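Local coordinates for malonate decarboxylase acyl carrier protein (Pseudomonas fluorescens, PDB 5VIT) that probably serves as the acyl carrier subunit of malonate decarboxylase, holding acetyl and malonyl thioesters on a CoA-derived prosthetic group during turnover, at residues B[36-41]-B[68-73]; B[59-63]-B[89-93]. All blocks are in the same frame, centred on the assembly; numbering follows the deposited sequence.

Contact 1: residues B[36-41]-B[68-73]; sequences QPGKLS and PPALLI
Leu40 swings its CG opposite the backbone N (chi1 174°), which brings both methyls up against 68-73, while Leu71, with CG beside its own N (chi1 -64°), runs alongside it in the same direction. Leu40 CD1 thus packs 3.5 Å from Leu71 CB and reaches on to Ile73 CD1. The other branch, CD2, meets the ring of Pro68 at CG (4.0 Å), the two side chains crossing at about a right angle. Two backbone bonds fix the register: Ser41 N donates to Leu71 O (3.2 Å), and Ser41 O accepts the N-H of Ile73 (2.9 Å) in a straighter bond, 167° at the hydrogen. Ser41 thus bonds through both N-H and C=O to the residues on either side of its bridge partner Leu72. Before the strand, a type II turn from Gln36 to Lys39 curls round Ala70, whose CB lies 3.2 Å from Lys39 O and 3.4 Å from Gln36 O; Gly38 takes the positive phi of the turn. Phe93 of helix 82-96 packs on Leu71 and Ile73. Strands 39-46 and 71-78 run parallel, joined through helix 52-62, which makes them a beta-alpha-beta crossover within the mixed sheet.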
loop_
_atom_site.group_PDB
_atom_site.type_symbol
_atom_site.label_atom_id
_atom_site.label_comp_id
_atom_site.label_asym_id
_atom_site.label_seq_id
_atom_site.Cartn_x
_atom_site.Cartn_y
_atom_site.Cartn_z
ATOM N N GLN B 36 -12.576 -30.896 4.476
ATOM C CA GLN B 36 -13.439 -31.512 3.464
ATOM C C GLN B 36 -13.556 -30.637 2.223
ATOM O O GLN B 36 -13.923 -29.468 2.338
ATOM C CB GLN B 36 -14.835 -31.778 4.054
ATOM C CG GLN B 36 -14.795 -32.766 5.208
ATOM C CD GLN B 36 -14.153 -34.076 4.772
ATOM O OE1 GLN B 36 -14.518 -34.650 3.740
ATOM N NE2 GLN B 36 -13.122 -34.495 5.496
ATOM N N PRO B 37 -13.255 -31.204 1.039
ATOM C CA PRO B 37 -13.145 -30.446 -0.222
ATOM C C PRO B 37 -14.325 -29.493 -0.473
ATOM O O PRO B 37 -15.471 -29.825 -0.152
ATOM C CB PRO B 37 -13.073 -31.545 -1.295
ATOM C CG PRO B 37 -13.346 -32.838 -0.583
ATOM C CD PRO B 37 -12.992 -32.637 0.846
ATOM N N GLY B 38 -14.024 -28.305 -1.005
ATOM C CA GLY B 38 -15.027 -27.280 -1.209
ATOM C C GLY B 38 -15.398 -26.464 0.026
ATOM O O GLY B 38 -16.135 -25.477 -0.081
ATOM N N LYS B 39 -14.887 -26.858 1.193
ATOM C CA LYS B 39 -15.337 -26.267 2.449
ATOM C C LYS B 39 -14.207 -25.936 3.446
ATOM O O LYS B 39 -13.283 -26.718 3.662
ATOM C CB LYS B 39 -16.343 -27.205 3.108
ATOM C CG LYS B 39 -17.228 -26.538 4.118
ATOM C CD LYS B 39 -18.085 -27.558 4.856
ATOM C CE LYS B 39 -19.015 -28.290 3.917
ATOM N NZ LYS B 39 -19.940 -29.160 4.691
ATOM N N LEU B 40 -14.293 -24.760 4.046
ATOM C CA LEU B 40 -13.376 -24.358 5.100
ATOM C C LEU B 40 -14.181 -24.112 6.356
ATOM O O LEU B 40 -15.002 -23.188 6.389
ATOM C CB LEU B 40 -12.614 -23.099 4.714
ATOM C CG LEU B 40 -11.710 -22.488 5.786
ATOM C CD1 LEU B 40 -10.402 -23.251 5.902
ATOM C CD2 LEU B 40 -11.444 -21.041 5.452
ATOM N N SER B 41 -13.962 -24.943 7.374
ATOM C CA SER B 41 -14.705 -24.838 8.632
ATOM C C SER B 41 -13.840 -24.223 9.715
ATOM O O SER B 41 -12.758 -24.714 9.991
ATOM C CB SER B 41 -15.206 -26.215 9.094
ATOM O OG SER B 41 -16.239 -26.692 8.253
ATOM N N PRO B 68 -9.106 -20.431 -0.449
ATOM C CA PRO B 68 -8.110 -21.094 0.393
ATOM C C PRO B 68 -8.204 -22.611 0.238
ATOM O O PRO B 68 -9.166 -23.106 -0.350
ATOM C CB PRO B 68 -8.505 -20.655 1.805
ATOM C CG PRO B 68 -9.986 -20.502 1.725
ATOM C CD PRO B 68 -10.269 -19.971 0.335
ATOM N N PRO B 69 -7.208 -23.342 0.742
ATOM C CA PRO B 69 -7.353 -24.796 0.789
ATOM C C PRO B 69 -8.470 -25.180 1.752
ATOM O O PRO B 69 -8.762 -24.425 2.684
ATOM C CB PRO B 69 -5.984 -25.266 1.289
ATOM C CG PRO B 69 -5.429 -24.084 2.027
ATOM C CD PRO B 69 -5.890 -22.904 1.236
ATOM N N ALA B 70 -9.112 -26.314 1.510
ATOM C CA ALA B 70 -10.129 -26.806 2.422
ATOM C C ALA B 70 -9.433 -27.276 3.693
ATOM O O ALA B 70 -8.631 -28.207 3.673
ATOM C CB ALA B 70 -10.947 -27.933 1.785
ATOM N N LEU B 71 -9.725 -26.600 4.795
ATOM C CA LEU B 71 -9.051 -26.872 6.053
ATOM C C LEU B 71 -10.046 -26.935 7.185
ATOM O O LEU B 71 -11.186 -26.480 7.061
ATOM C CB LEU B 71 -8.001 -25.800 6.355
ATOM C CG LEU B 71 -6.796 -25.649 5.430
ATOM C CD1 LEU B 71 -5.974 -24.463 5.858
ATOM C CD2 LEU B 71 -5.948 -26.904 5.448
ATOM N N LEU B 72 -9.596 -27.523 8.287
ATOM C CA LEU B 72 -10.285 -27.452 9.566
ATOM C C LEU B 72 -9.460 -26.515 10.421
ATOM O O LEU B 72 -8.278 -26.764 10.659
ATOM C CB LEU B 72 -10.402 -28.828 10.222
ATOM C CG LEU B 72 -11.627 -29.704 9.956
ATOM C CD1 LEU B 72 -12.133 -29.538 8.553
ATOM C CD2 LEU B 72 -11.317 -31.163 10.226
ATOM N N ILE B 73 -10.061 -25.411 10.848
ATOM C CA ILE B 73 -9.300 -24.424 11.594
ATOM C C ILE B 73 -9.930 -24.249 12.944
ATOM O O ILE B 73 -11.130 -23.987 13.064
ATOM C CB ILE B 73 -9.223 -23.066 10.867
ATOM C CG1 ILE B 73 -8.369 -23.187 9.603
ATOM C CG2 ILE B 73 -8.620 -21.998 11.783
ATOM C CD1 ILE B 73 -8.136 -21.861 8.893
#

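Contact 2: residues B[59-63]-B[89-93]; sequences FERLF and LEQGF
Leu62 points from the last turn of helix 52-62 toward helix 82-96 and divides its two methyls between neighbouring residues there. CD2 rests 4.0 Å from Leu89 CD1, and CD1 lies against the aliphatic part of Glu90, 4.0 Å from CG. With chi1 at -165° CG stands trans to N, and the fork reaches the side chains of 89-93. Leu89 answers from the other helix: its CD1 also comes to the rim of the Phe59 ring, near the ring plane and 3.5 Å from CE2, so one methyl touches both Phe59 and Leu62. One turn further on, Phe63 and Phe93 meet through their outer carbons, Phe63 CE2 to Phe93 CZ at 3.7 Å. Their planes are inclined at 72° and their centroids stand 5.9 Å apart; Phe93 CZ approaches the edge of the Phe63 ring, whereas Phe63 CE2 reaches the Phe93 ring obliquely. Leu62 CB lies over one face of the Phe63 ring, offset toward its rim. Shortening Leu62 to an alanine is likely to open a gap between the helices, leaving Leu89 CD1 and Glu90 CG without the methyls they pack on. On the sheet side, Phe59 pairs edge-to-face with Phe6 and Phe63 with Phe8. Glu90 turns its OE2 to a salt bridge with Arg86. With no hydrogen bond between 59-63 and 89-93, the helices are held together here by apolar and aromatic packing, and the one charged residue that touches it, Glu90, has its salt-bridge partner in its own helix.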
loop_
_atom_site.group_PDB
_atom_site.type_symbol
_atom_site.label_atom_id
_atom_site.label_comp_id
_atom_site.label_asym_id
_atom_site.label_seq_id
_atom_site.Cartn_x
_atom_site.Cartn_y
_atom_site.Cartn_z
ATOM N N PHE B 59 -12.381 -12.719 8.343
ATOM C CA PHE B 59 -12.330 -13.857 7.423
ATOM C C PHE B 59 -12.798 -13.494 6.012
ATOM O O PHE B 59 -12.269 -13.992 5.017
ATOM C CB PHE B 59 -13.191 -15.004 7.958
ATOM C CG PHE B 59 -12.696 -15.587 9.250
ATOM C CD1 PHE B 59 -13.583 -15.916 10.261
ATOM C CD2 PHE B 59 -11.353 -15.835 9.445
ATOM C CE1 PHE B 59 -13.136 -16.468 11.441
ATOM C CE2 PHE B 59 -10.903 -16.387 10.633
ATOM C CZ PHE B 59 -11.794 -16.700 11.629
ATOM N N GLU B 60 -13.819 -12.650 5.931
ATOM C CA GLU B 60 -14.327 -12.225 4.640
ATOM C C GLU B 60 -13.217 -11.591 3.814
ATOM O O GLU B 60 -13.071 -11.895 2.641
ATOM C CB GLU B 60 -15.476 -11.242 4.810
ATOM C CG GLU B 60 -16.804 -11.902 5.055
ATOM C CD GLU B 60 -17.880 -10.899 5.422
ATOM O OE1 GLU B 60 -17.584 -9.678 5.451
ATOM O OE2 GLU B 60 -19.016 -11.337 5.693
ATOM N N ARG B 61 -12.429 -10.724 4.449
ATOM C CA ARG B 61 -11.343 -10.016 3.781
ATOM C C ARG B 61 -10.204 -10.924 3.454
ATOM O O ARG B 61 -9.587 -10.827 2.389
ATOM C CB ARG B 61 -10.839 -8.886 4.651
ATOM C CG ARG B 61 -11.880 -7.847 4.854
ATOM C CD ARG B 61 -11.229 -6.601 5.265
ATOM N NE ARG B 61 -12.199 -5.529 5.359
ATOM C CZ ARG B 61 -11.853 -4.269 5.565
ATOM N NH1 ARG B 61 -10.562 -3.975 5.671
ATOM N NH2 ARG B 61 -12.786 -3.326 5.655
ATOM N N LEU B 62 -9.908 -11.806 4.391
ATOM C CA LEU B 62 -8.853 -12.772 4.202
ATOM C C LEU B 62 -9.127 -13.654 2.962
ATOM O O LEU B 62 -8.221 -13.944 2.182
ATOM C CB LEU B 62 -8.716 -13.604 5.473
ATOM C CG LEU B 62 -7.472 -14.449 5.660
ATOM C CD1 LEU B 62 -6.217 -13.578 5.652
ATOM C CD2 LEU B 62 -7.619 -15.245 6.955
ATOM N N PHE B 63 -10.381 -14.051 2.768
ATOM C CA PHE B 63 -10.714 -14.994 1.694
ATOM C C PHE B 63 -11.369 -14.349 0.457
ATOM O O PHE B 63 -11.857 -15.051 -0.433
ATOM C CB PHE B 63 -11.625 -16.094 2.254
ATOM C CG PHE B 63 -11.064 -16.767 3.474
ATOM C CD1 PHE B 63 -11.868 -17.027 4.575
ATOM C CD2 PHE B 63 -9.725 -17.128 3.525
ATOM C CE1 PHE B 63 -11.341 -17.628 5.707
ATOM C CE2 PHE B 63 -9.196 -17.731 4.651
ATOM C CZ PHE B 63 -10.003 -17.978 5.744
ATOM N N LEU B 89 -3.062 -15.942 11.264
ATOM C CA LEU B 89 -3.794 -16.756 10.316
ATOM C C LEU B 89 -2.974 -16.891 9.046
ATOM O O LEU B 89 -2.927 -17.966 8.445
ATOM C CB LEU B 89 -5.168 -16.153 10.033
ATOM C CG LEU B 89 -6.251 -16.574 11.021
ATOM C CD1 LEU B 89 -7.446 -15.649 10.956
ATOM C CD2 LEU B 89 -6.656 -17.993 10.684
ATOM N N GLU B 90 -2.311 -15.803 8.646
ATOM C CA GLU B 90 -1.479 -15.834 7.448
ATOM C C GLU B 90 -0.238 -16.695 7.702
ATOM O O GLU B 90 0.167 -17.466 6.823
ATOM C CB GLU B 90 -1.116 -14.407 6.995
ATOM C CG GLU B 90 -2.295 -13.676 6.306
ATOM C CD GLU B 90 -2.136 -12.147 6.216
ATOM O OE1 GLU B 90 -1.510 -11.544 7.122
ATOM O OE2 GLU B 90 -2.671 -11.541 5.256
ATOM N N GLN B 91 0.338 -16.602 8.906
ATOM C CA GLN B 91 1.438 -17.491 9.309
ATOM C C GLN B 91 1.047 -18.980 9.250
ATOM O O GLN B 91 1.822 -19.834 8.799
ATOM C CB GLN B 91 1.904 -17.170 10.729
ATOM C CG GLN B 91 2.499 -15.781 10.929
ATOM C CD GLN B 91 2.900 -15.518 12.388
ATOM O OE1 GLN B 91 2.540 -16.280 13.305
ATOM N NE2 GLN B 91 3.638 -14.425 12.607
ATOM N N GLY B 92 -0.152 -19.282 9.740
ATOM C CA GLY B 92 -0.682 -20.632 9.702
ATOM C C GLY B 92 -0.854 -21.157 8.285
ATOM O O GLY B 92 -0.392 -22.252 7.971
ATOM N N PHE B 93 -1.510 -20.375 7.428
ATOM C CA PHE B 93 -1.731 -20.762 6.026
ATOM C C PHE B 93 -0.420 -20.942 5.286
ATOM O O PHE B 93 -0.313 -21.812 4.424
ATOM C CB PHE B 93 -2.601 -19.729 5.296
ATOM C CG PHE B 93 -4.083 -19.927 5.501
ATOM C CD1 PHE B 93 -4.778 -19.172 6.439
ATOM C CD2 PHE B 93 -4.781 -20.876 4.764
ATOM C CE1 PHE B 93 -6.144 -19.347 6.630
ATOM C CE2 PHE B 93 -6.143 -21.059 4.954
ATOM C CZ PHE B 93 -6.829 -20.294 5.888
#

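Both contacts are partly buried, but contact 2 lies nearer the centre of the chain (about 7 Å between centres, against 11 Å for contact 1). Contact 1 joins neighbouring strands 39-46 and 71-78 through backbone hydrogen bonds backed by apolar side chains, with exposed residues at its turn; contact 2 joins helices 52-62 and 82-96 through side chains alone. Helix 52-62 also connects the two strands of contact 1. The contacts meet directly: Leu40 CD2 lies 3.4 Å from Phe63 CZ, and Pro68 CG 3.8 Å from Phe63 CD2. The sheet's apolar side chains and the aromatic rings thus share one core. Arg61, outside the packing, hydrogen-bonds through NH2 to Gly494 O of the neighbouring MdcA chain.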